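Local coordinates for protein erythrocyte binding antigen 140 (Plasmodium falciparum, PDB 4GF2) that probably binds a host receptor on the erythrocyte surface during invasion, through an adhesive region built of two Duffy binding domains, at residues E422-V427 and K439-K444; Q346-G351 and A400-I405; H367-S372 and E451-V456. The protein carries 3 engineered substitutions. All blocks are in the same frame, centred on the assembly; numbering follows the deposited sequence.

Interaction 1 of 3, residues E422-V427 and K439-K444; sequences ENLNKV and KIFREK
Arg442 reaches across to Asn425 with a single guanidinium nitrogen: NH1 donates to OD1 at 3.0 Å. The N-H points almost straight at the oxygen (164°), which accepts in its own carbonyl plane on a lone pair and lies at the edge of the guanidinium, near its plane, while the amide and guanidinium planes are turned 55° apart. A bend at chi3 folds the arginine chain, so that the guanidinium has the CA of Lys439 over one face, offset toward its rim, and the CD methylene also packs on Asn425. The other nitrogens are engaged too, NH2 with the carbonyl oxygen of Lys407, which helps fix the rotation of the group. Beside this polar bridge Leu424 extends toward 439-444 and splits its two methyls between neighbours: CD2 lies 3.8 Å from CG of Arg442, and CD1 lies 3.9 Å from CE2 of Phe441. Phe441 also brings CE2 to 3.8 Å from the backbone O of Leu424, and CG1 of Val427 stands at the ring edge, 4.4 Å from CZ. Tyr364 of helix 361-382 packs on Leu424 and Val427 as well. The axes of the short segments pass 9.8 Å apart at 94°, a near-perpendicular crossing of two successive helices, 415-427 and 435-457, in the second, mainly helical Duffy binding (DBL) domain.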
loop_
_atom_site.group_PDB
_atom_site.type_symbol
_atom_site.label_atom_id
_atom_site.label_comp_id
_atom_site.label_asym_id
_atom_site.label_seq_id
_atom_site.Cartn_x
_atom_site.Cartn_y
_atom_site.Cartn_z
ATOM N N GLU A 422 8.539 -0.330 15.951
ATOM C CA GLU A 422 8.244 -1.749 16.076
ATOM C C GLU A 422 7.291 -2.213 14.981
ATOM O O GLU A 422 7.364 -3.349 14.524
ATOM C CB GLU A 422 7.658 -2.038 17.455
ATOM C CG GLU A 422 8.640 -1.786 18.590
ATOM C CD GLU A 422 7.989 -1.889 19.959
ATOM O OE1 GLU A 422 6.751 -1.728 20.039
ATOM O OE2 GLU A 422 8.714 -2.130 20.950
ATOM N N ASN A 423 6.406 -1.327 14.545
ATOM C CA ASN A 423 5.448 -1.698 13.517
ATOM C C ASN A 423 6.074 -1.745 12.132
ATOM O O ASN A 423 5.539 -2.378 11.225
ATOM C CB ASN A 423 4.233 -0.777 13.558
ATOM C CG ASN A 423 3.277 -1.156 14.662
ATOM O OD1 ASN A 423 3.237 -2.311 15.079
ATOM N ND2 ASN A 423 2.509 -0.197 15.145
ATOM N N LEU A 424 7.217 -1.088 11.975
ATOM C CA LEU A 424 7.998 -1.231 10.755
ATOM C C LEU A 424 8.761 -2.549 10.791
ATOM O O LEU A 424 8.952 -3.195 9.759
ATOM C CB LEU A 424 8.968 -0.068 10.587
ATOM C CG LEU A 424 9.824 -0.142 9.323
ATOM C CD1 LEU A 424 8.963 -0.425 8.102
ATOM C CD2 LEU A 424 10.588 1.154 9.141
ATOM N N ASN A 425 9.196 -2.948 11.984
ATOM C CA ASN A 425 9.790 -4.264 12.164
ATOM C C ASN A 425 8.796 -5.342 11.758
ATOM O O ASN A 425 9.170 -6.339 11.145
ATOM C CB ASN A 425 10.228 -4.476 13.612
ATOM C CG ASN A 425 11.421 -3.618 13.996
ATOM O OD1 ASN A 425 12.112 -3.066 13.141
ATOM N ND2 ASN A 425 11.673 -3.515 15.295
ATOM N N LYS A 426 7.525 -5.130 12.086
ATOM C CA LYS A 426 6.477 -6.074 11.708
ATOM C C LYS A 426 6.342 -6.172 10.192
ATOM O O LYS A 426 6.144 -7.259 9.652
ATOM C CB LYS A 426 5.137 -5.677 12.328
ATOM C CG LYS A 426 5.069 -5.887 13.825
ATOM C CD LYS A 426 3.671 -5.631 14.359
ATOM C CE LYS A 426 3.617 -5.815 15.868
ATOM N NZ LYS A 426 2.241 -5.634 16.412
ATOM N N VAL A 427 6.446 -5.041 9.505
ATOM C CA VAL A 427 6.425 -5.048 8.047
ATOM C C VAL A 427 7.518 -5.969 7.521
ATOM O O VAL A 427 7.330 -6.671 6.524
ATOM C CB VAL A 427 6.625 -3.641 7.467
ATOM C CG1 VAL A 427 6.835 -3.709 5.960
ATOM C CG2 VAL A 427 5.432 -2.760 7.806
ATOM N N LYS A 439 17.513 -3.185 12.339
ATOM C CA LYS A 439 17.928 -1.808 12.116
ATOM C C LYS A 439 18.221 -1.595 10.634
ATOM O O LYS A 439 17.691 -0.673 10.015
ATOM C CB LYS A 439 19.173 -1.476 12.942
ATOM C CG LYS A 439 19.568 0.000 12.900
ATOM C CD LYS A 439 20.973 0.246 13.437
ATOM C CE LYS A 439 22.027 -0.375 12.526
ATOM N NZ LYS A 439 23.356 0.292 12.651
ATOM N N ILE A 440 19.060 -2.460 10.072
ATOM C CA ILE A 440 19.469 -2.336 8.677
ATOM C C ILE A 440 18.258 -2.287 7.750
ATOM O O ILE A 440 18.248 -1.542 6.771
ATOM C CB ILE A 440 20.398 -3.491 8.252
ATOM C CG1 ILE A 440 21.712 -3.424 9.032
ATOM C CG2 ILE A 440 20.692 -3.427 6.760
ATOM C CD1 ILE A 440 22.533 -4.689 8.952
ATOM N N PHE A 441 17.233 -3.071 8.061
ATOM C CA PHE A 441 16.018 -3.054 7.260
ATOM C C PHE A 441 15.343 -1.691 7.342
ATOM O O PHE A 441 15.037 -1.074 6.324
ATOM C CB PHE A 441 15.042 -4.134 7.720
ATOM C CG PHE A 441 13.711 -4.069 7.030
ATOM C CD1 PHE A 441 13.490 -4.769 5.857
ATOM C CD2 PHE A 441 12.685 -3.298 7.547
ATOM C CE1 PHE A 441 12.264 -4.709 5.218
ATOM C CE2 PHE A 441 11.456 -3.233 6.912
ATOM C CZ PHE A 441 11.247 -3.938 5.746
ATOM N N ARG A 442 15.110 -1.225 8.561
ATOM C CA ARG A 442 14.477 0.070 8.761
ATOM C C ARG A 442 15.282 1.162 8.057
ATOM O O ARG A 442 14.723 2.001 7.353
ATOM C CB ARG A 442 14.341 0.378 10.253
ATOM C CG ARG A 442 13.390 -0.555 10.997
ATOM C CD ARG A 442 13.060 -0.015 12.381
ATOM N NE ARG A 442 14.271 0.357 13.107
ATOM C CZ ARG A 442 14.977 -0.468 13.871
ATOM N NH1 ARG A 442 14.602 -1.732 14.035
ATOM N NH2 ARG A 442 16.069 -0.025 14.478
ATOM N N GLU A 443 16.599 1.133 8.234
ATOM C CA GLU A 443 17.467 2.135 7.631
ATOM C C GLU A 443 17.310 2.152 6.113
ATOM O O GLU A 443 17.215 3.217 5.504
ATOM C CB GLU A 443 18.926 1.891 8.025
ATOM C CG GLU A 443 19.230 2.240 9.477
ATOM C CD GLU A 443 20.691 2.040 9.841
ATOM O OE1 GLU A 443 21.445 1.492 9.011
ATOM O OE2 GLU A 443 21.085 2.435 10.958
ATOM N N LYS A 444 17.268 0.969 5.505
ATOM C CA LYS A 444 17.072 0.867 4.063
ATOM C C LYS A 444 15.673 1.328 3.674
ATOM O O LYS A 444 15.481 1.951 2.629
ATOM C CB LYS A 444 17.300 -0.567 3.587
ATOM C CG LYS A 444 18.754 -1.006 3.621
ATOM C CD LYS A 444 18.903 -2.450 3.168
ATOM C CE LYS A 444 20.361 -2.879 3.124
ATOM N NZ LYS A 444 20.502 -4.297 2.701
#

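Interaction 2 of 3, residues Q346-G351 and A400-I405; sequences QTLCLG and ADLADI
Leu348 and Leu350 face Leu402 and Ile405 across a junction between irregular chain and helix. Thr347 leaves helical geometry after helix 343-346, and Leu348 and Cys349 continue in extended conformation; Leu350 then leaves the extended region (phi/psi -122/-14°), and Gly351 has positive phi. Residues 400-405 are regular helix, and the backbones stay well apart, with CA of Leu348 8.8 Å from CA of Asp401. Side chains bridge that gap entirely by apolar contact. Leu348 and Leu350 flank Cys349, whose CB points away from the helix, and both send methyls to the same two residues. CD2 of Leu348 meets CD1 of Ile405 tip to tip at 3.6 Å and also lies 4.0 Å from CD2 of Leu402. Leu350, with CG beside its backbone N (chi1 -63°), slides past Leu402 in the opposite direction, their CD2 methyls 3.6 Å apart, while its CD1 reaches the tip of Ile405 at 4.1 Å from CD1. Five methyl groups thus meet without any hydrogen bond between the segments. Asp401 adds a marginal contact through its CB, its carboxylate being turned to Arg344, Arg481, Gln478 and Trp482. The loop is also held by the Cys349-Cys316 disulfide and by Glu375 of helix 361-382, which accepts from the Cys349 backbone N. The leucine pair packs this loop against helix 388-407, which itself lies against helices 435-457 and 478-508, through Leu402 on Met457, Ala403 on Trp446 and the Asp404-Arg481 salt bridge.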
loop_
_atom_site.group_PDB
_atom_site.type_symbol
_atom_site.label_atom_id
_atom_site.label_comp_id
_atom_site.label_asym_id
_atom_site.label_seq_id
_atom_site.Cartn_x
_atom_site.Cartn_y
_atom_site.Cartn_z
ATOM N N GLN A 346 8.246 16.854 21.561
ATOM C CA GLN A 346 7.290 16.377 22.553
ATOM C C GLN A 346 5.869 16.380 22.005
ATOM O O GLN A 346 5.013 15.644 22.489
ATOM C CB GLN A 346 7.340 17.262 23.801
ATOM C CG GLN A 346 8.680 17.277 24.509
ATOM C CD GLN A 346 8.723 18.270 25.655
ATOM O OE1 GLN A 346 7.746 18.438 26.384
ATOM N NE2 GLN A 346 9.859 18.935 25.817
ATOM N N THR A 347 5.621 17.224 21.008
ATOM C CA THR A 347 4.278 17.389 20.461
ATOM C C THR A 347 4.196 16.958 18.995
ATOM O O THR A 347 3.242 17.292 18.299
ATOM C CB THR A 347 3.816 18.850 20.575
ATOM O OG1 THR A 347 4.612 19.678 19.720
ATOM C CG2 THR A 347 3.940 19.339 22.014
ATOM N N LEU A 348 5.198 16.213 18.538
ATOM C CA LEU A 348 5.243 15.718 17.163
ATOM C C LEU A 348 4.046 14.823 16.835
ATOM O O LEU A 348 3.688 13.937 17.609
ATOM C CB LEU A 348 6.542 14.938 16.948
ATOM C CG LEU A 348 6.765 14.270 15.592
ATOM C CD1 LEU A 348 6.980 15.301 14.507
ATOM C CD2 LEU A 348 7.945 13.319 15.671
ATOM N N CYS A 349 3.435 15.058 15.678
ATOM C CA CYS A 349 2.285 14.273 15.248
ATOM C C CYS A 349 2.702 12.939 14.640
ATOM O O CYS A 349 3.367 12.895 13.607
ATOM C CB CYS A 349 1.451 15.060 14.236
ATOM S SG CYS A 349 0.169 14.077 13.429
ATOM N N LEU A 350 2.299 11.856 15.295
ATOM C CA LEU A 350 2.541 10.510 14.796
ATOM C C LEU A 350 1.239 9.736 14.611
ATOM O O LEU A 350 1.215 8.688 13.974
ATOM C CB LEU A 350 3.459 9.756 15.758
ATOM C CG LEU A 350 4.860 10.349 15.925
ATOM C CD1 LEU A 350 5.630 9.573 16.977
ATOM C CD2 LEU A 350 5.612 10.348 14.601
ATOM N N GLY A 351 0.153 10.251 15.171
ATOM C CA GLY A 351 -1.136 9.598 15.049
ATOM C C GLY A 351 -1.184 8.262 15.762
ATOM O O GLY A 351 -0.315 7.938 16.572
ATOM N N ALA A 400 13.628 15.396 10.280
ATOM C CA ALA A 400 14.781 14.642 10.757
ATOM C C ALA A 400 14.424 13.778 11.969
ATOM O O ALA A 400 14.941 12.673 12.126
ATOM C CB ALA A 400 15.916 15.586 11.099
ATOM N N ASP A 401 13.549 14.284 12.832
ATOM C CA ASP A 401 13.114 13.517 13.990
ATOM C C ASP A 401 12.346 12.285 13.531
ATOM O O ASP A 401 12.488 11.204 14.101
ATOM C CB ASP A 401 12.237 14.361 14.914
ATOM C CG ASP A 401 13.042 15.282 15.812
ATOM O OD1 ASP A 401 14.255 15.047 15.993
ATOM O OD2 ASP A 401 12.451 16.237 16.354
ATOM N N LEU A 402 11.527 12.451 12.498
ATOM C CA LEU A 402 10.770 11.333 11.955
ATOM C C LEU A 402 11.732 10.273 11.451
ATOM O O LEU A 402 11.554 9.082 11.715
ATOM C CB LEU A 402 9.857 11.795 10.825
ATOM C CG LEU A 402 8.648 12.620 11.261
ATOM C CD1 LEU A 402 7.980 13.271 10.060
ATOM C CD2 LEU A 402 7.662 11.750 12.013
ATOM N N ALA A 403 12.758 10.718 10.731
ATOM C CA ALA A 403 13.785 9.823 10.225
ATOM C C ALA A 403 14.419 9.037 11.371
ATOM O O ALA A 403 14.638 7.829 11.263
ATOM C CB ALA A 403 14.843 10.614 9.485
ATOM N N ASP A 404 14.715 9.728 12.466
ATOM C CA ASP A 404 15.342 9.089 13.619
ATOM C C ASP A 404 14.408 8.091 14.288
ATOM O O ASP A 404 14.858 7.107 14.879
ATOM C CB ASP A 404 15.781 10.142 14.635
ATOM C CG ASP A 404 17.192 10.632 14.386
ATOM O OD1 ASP A 404 18.086 9.780 14.217
ATOM O OD2 ASP A 404 17.406 11.862 14.355
ATOM N N ILE A 405 13.109 8.348 14.193
ATOM C CA ILE A 405 12.115 7.483 14.813
ATOM C C ILE A 405 11.956 6.204 13.992
ATOM O O ILE A 405 11.897 5.106 14.543
ATOM C CB ILE A 405 10.768 8.221 14.961
ATOM C CG1 ILE A 405 10.857 9.231 16.107
ATOM C CG2 ILE A 405 9.631 7.245 15.221
ATOM C CD1 ILE A 405 9.659 10.146 16.217
#

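Interaction 3 of 3, residues H367-S372 and E451-V456; sequences HLLGAS and ENVWKV
With chi1 at -63°, the hydroxyl of Ser372 sits beside its own backbone N and turns back one helical turn, while Val453, its CG1 anti to the backbone N, aims that methyl toward the serine and CG2 toward the leucines. OG of Ser372 donates to the backbone O of Leu368 at 2.9 Å, from 41° above the carbonyl plane; that oxygen also accepts the Ser372 backbone N, so two donors grip it. The buried hydroxyl is thereby satisfied within its own helix and can lie against a methyl, CG1 of Val453 coming to 3.5 Å from OG. CG2 of Val453 touches two leucines, 4.1 Å from CD2 of Leu368, whose side chain it crosses at about a right angle, and equally 4.1 Å from CD2 of Leu369. This is close packing of two helices, 361-382 and 435-457, inside the helical core of the second Duffy binding domain: the short segments run roughly in the same direction, inclined by 32°, with axes 9.3 Å apart. One turn along from Val453, Val456 presses CG2 on CB of Ser372 at 4.0 Å, and the same methyl has a longer contact with CD2 of Leu369. CD2 of Leu369 also lies over the helix backbone, 4.1 Å from CA of Val453. Ile288 meets Leu369, and Phe291 and Leu292 meet Val456, all three from helix 285-293, while Leu402 and Tyr399 of helix 388-407 pack on Ser372 and Val453, respectively.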
loop_
_atom_site.group_PDB
_atom_site.type_symbol
_atom_site.label_atom_id
_atom_site.label_comp_id
_atom_site.label_asym_id
_atom_site.label_seq_id
_atom_site.Cartn_x
_atom_site.Cartn_y
_atom_site.Cartn_z
ATOM N N HIS A 367 0.372 5.630 6.500
ATOM C CA HIS A 367 0.314 6.255 7.816
ATOM C C HIS A 367 1.448 7.255 8.030
ATOM O O HIS A 367 1.239 8.336 8.582
ATOM C CB HIS A 367 0.363 5.210 8.926
ATOM C CG HIS A 367 0.318 5.801 10.300
ATOM N ND1 HIS A 367 -0.832 5.829 11.060
ATOM C CD2 HIS A 367 1.274 6.413 11.040
ATOM C CE1 HIS A 367 -0.581 6.425 12.213
ATOM N NE2 HIS A 367 0.689 6.790 12.225
ATOM N N LEU A 368 2.653 6.887 7.612
ATOM C CA LEU A 368 3.809 7.747 7.817
ATOM C C LEU A 368 3.643 9.059 7.067
ATOM O O LEU A 368 3.901 10.134 7.605
ATOM C CB LEU A 368 5.081 7.044 7.353
ATOM C CG LEU A 368 6.338 7.904 7.435
ATOM C CD1 LEU A 368 6.529 8.394 8.859
ATOM C CD2 LEU A 368 7.551 7.124 6.957
ATOM N N LEU A 369 3.207 8.968 5.819
ATOM C CA LEU A 369 3.008 10.152 5.003
ATOM C C LEU A 369 1.916 11.030 5.604
ATOM O O LEU A 369 1.982 12.257 5.527
ATOM C CB LEU A 369 2.654 9.750 3.573
ATOM C CG LEU A 369 3.746 8.962 2.847
ATOM C CD1 LEU A 369 3.224 8.406 1.533
ATOM C CD2 LEU A 369 4.962 9.838 2.609
ATOM N N GLY A 370 0.912 10.399 6.202
ATOM C CA GLY A 370 -0.161 11.131 6.848
ATOM C C GLY A 370 0.376 11.970 7.990
ATOM O O GLY A 370 0.132 13.176 8.072
ATOM N N ALA A 371 1.121 11.326 8.876
ATOM C CA ALA A 371 1.725 12.020 10.000
ATOM C C ALA A 371 2.616 13.160 9.509
ATOM O O ALA A 371 2.597 14.259 10.065
ATOM C CB ALA A 371 2.522 11.046 10.845
ATOM N N SER A 372 3.391 12.893 8.463
ATOM C CA SER A 372 4.314 13.883 7.918
ATOM C C SER A 372 3.566 15.104 7.396
ATOM O O SER A 372 3.992 16.247 7.598
ATOM C CB SER A 372 5.141 13.272 6.788
ATOM O OG SER A 372 5.947 12.206 7.260
ATOM N N GLU A 451 12.435 10.415 0.466
ATOM C CA GLU A 451 12.230 11.440 -0.551
ATOM C C GLU A 451 10.766 11.878 -0.613
ATOM O O GLU A 451 10.463 13.071 -0.577
ATOM C CB GLU A 451 12.691 10.934 -1.920
ATOM C CG GLU A 451 14.191 10.694 -2.012
ATOM C CD GLU A 451 14.616 10.125 -3.354
ATOM O OE1 GLU A 451 13.729 9.770 -4.162
ATOM O OE2 GLU A 451 15.838 10.034 -3.603
ATOM N N ASN A 452 9.860 10.912 -0.706
ATOM C CA ASN A 452 8.435 11.215 -0.692
ATOM C C ASN A 452 8.016 11.912 0.599
ATOM O O ASN A 452 7.163 12.799 0.587
ATOM C CB ASN A 452 7.614 9.939 -0.884
ATOM C CG ASN A 452 7.507 9.529 -2.338
ATOM O OD1 ASN A 452 7.497 10.372 -3.235
ATOM N ND2 ASN A 452 7.421 8.226 -2.580
ATOM N N VAL A 453 8.615 11.513 1.714
ATOM C CA VAL A 453 8.294 12.130 2.990
ATOM C C VAL A 453 8.618 13.617 2.915
ATOM O O VAL A 453 7.823 14.457 3.333
ATOM C CB VAL A 453 9.075 11.484 4.151
ATOM C CG1 VAL A 453 8.889 12.287 5.433
ATOM C CG2 VAL A 453 8.629 10.045 4.352
ATOM N N TRP A 454 9.782 13.944 2.369
ATOM C CA TRP A 454 10.167 15.341 2.244
ATOM C C TRP A 454 9.281 16.073 1.242
ATOM O O TRP A 454 8.974 17.251 1.422
ATOM C CB TRP A 454 11.628 15.485 1.827
ATOM C CG TRP A 454 11.982 16.914 1.619
ATOM C CD1 TRP A 454 12.256 17.530 0.436
ATOM C CD2 TRP A 454 12.060 17.927 2.627
ATOM N NE1 TRP A 454 12.515 18.862 0.647
ATOM C CE2 TRP A 454 12.402 19.129 1.985
ATOM C CE3 TRP A 454 11.880 17.929 4.012
ATOM C CZ2 TRP A 454 12.568 20.321 2.679
ATOM C CZ3 TRP A 454 12.046 19.112 4.699
ATOM C CH2 TRP A 454 12.387 20.293 4.033
ATOM N N LYS A 455 8.883 15.377 0.181
ATOM C CA LYS A 455 8.020 15.969 -0.835
ATOM C C LYS A 455 6.728 16.500 -0.228
ATOM O O LYS A 455 6.325 17.629 -0.507
ATOM C CB LYS A 455 7.694 14.952 -1.932
ATOM C CG LYS A 455 8.734 14.875 -3.037
ATOM C CD LYS A 455 8.356 13.850 -4.097
ATOM C CE LYS A 455 9.352 13.855 -5.244
ATOM N NZ LYS A 455 9.030 12.834 -6.275
ATOM N N VAL A 456 6.076 15.689 0.603
ATOM C CA VAL A 456 4.787 16.080 1.163
ATOM C C VAL A 456 4.942 17.148 2.242
ATOM O O VAL A 456 4.081 18.014 2.386
ATOM C CB VAL A 456 3.990 14.869 1.728
ATOM C CG1 VAL A 456 3.745 13.838 0.638
ATOM C CG2 VAL A 456 4.704 14.242 2.908
#

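All three contacts are largely buried and fall within one Duffy binding domain. Interactions 1 and 3 both use helix 435-457, at separate levels with centres about 17 Å apart: near its start it crosses helix 415-427 steeply, and further along it runs with helix 361-382. Interactions 2 and 3 touch directly: Leu350 O lies 2.6 Å from His367 NE2, a probable hydrogen bond, and Cys349 O packs against CB of Ala371. Their chemistry differs. Interaction 1 combines a side-chain hydrogen bond with apolar packing, interaction 2 joins a loop to a helix almost entirely by methyl contacts, and interaction 3 is helix-helix packing whose one hydroxyl is satisfied locally.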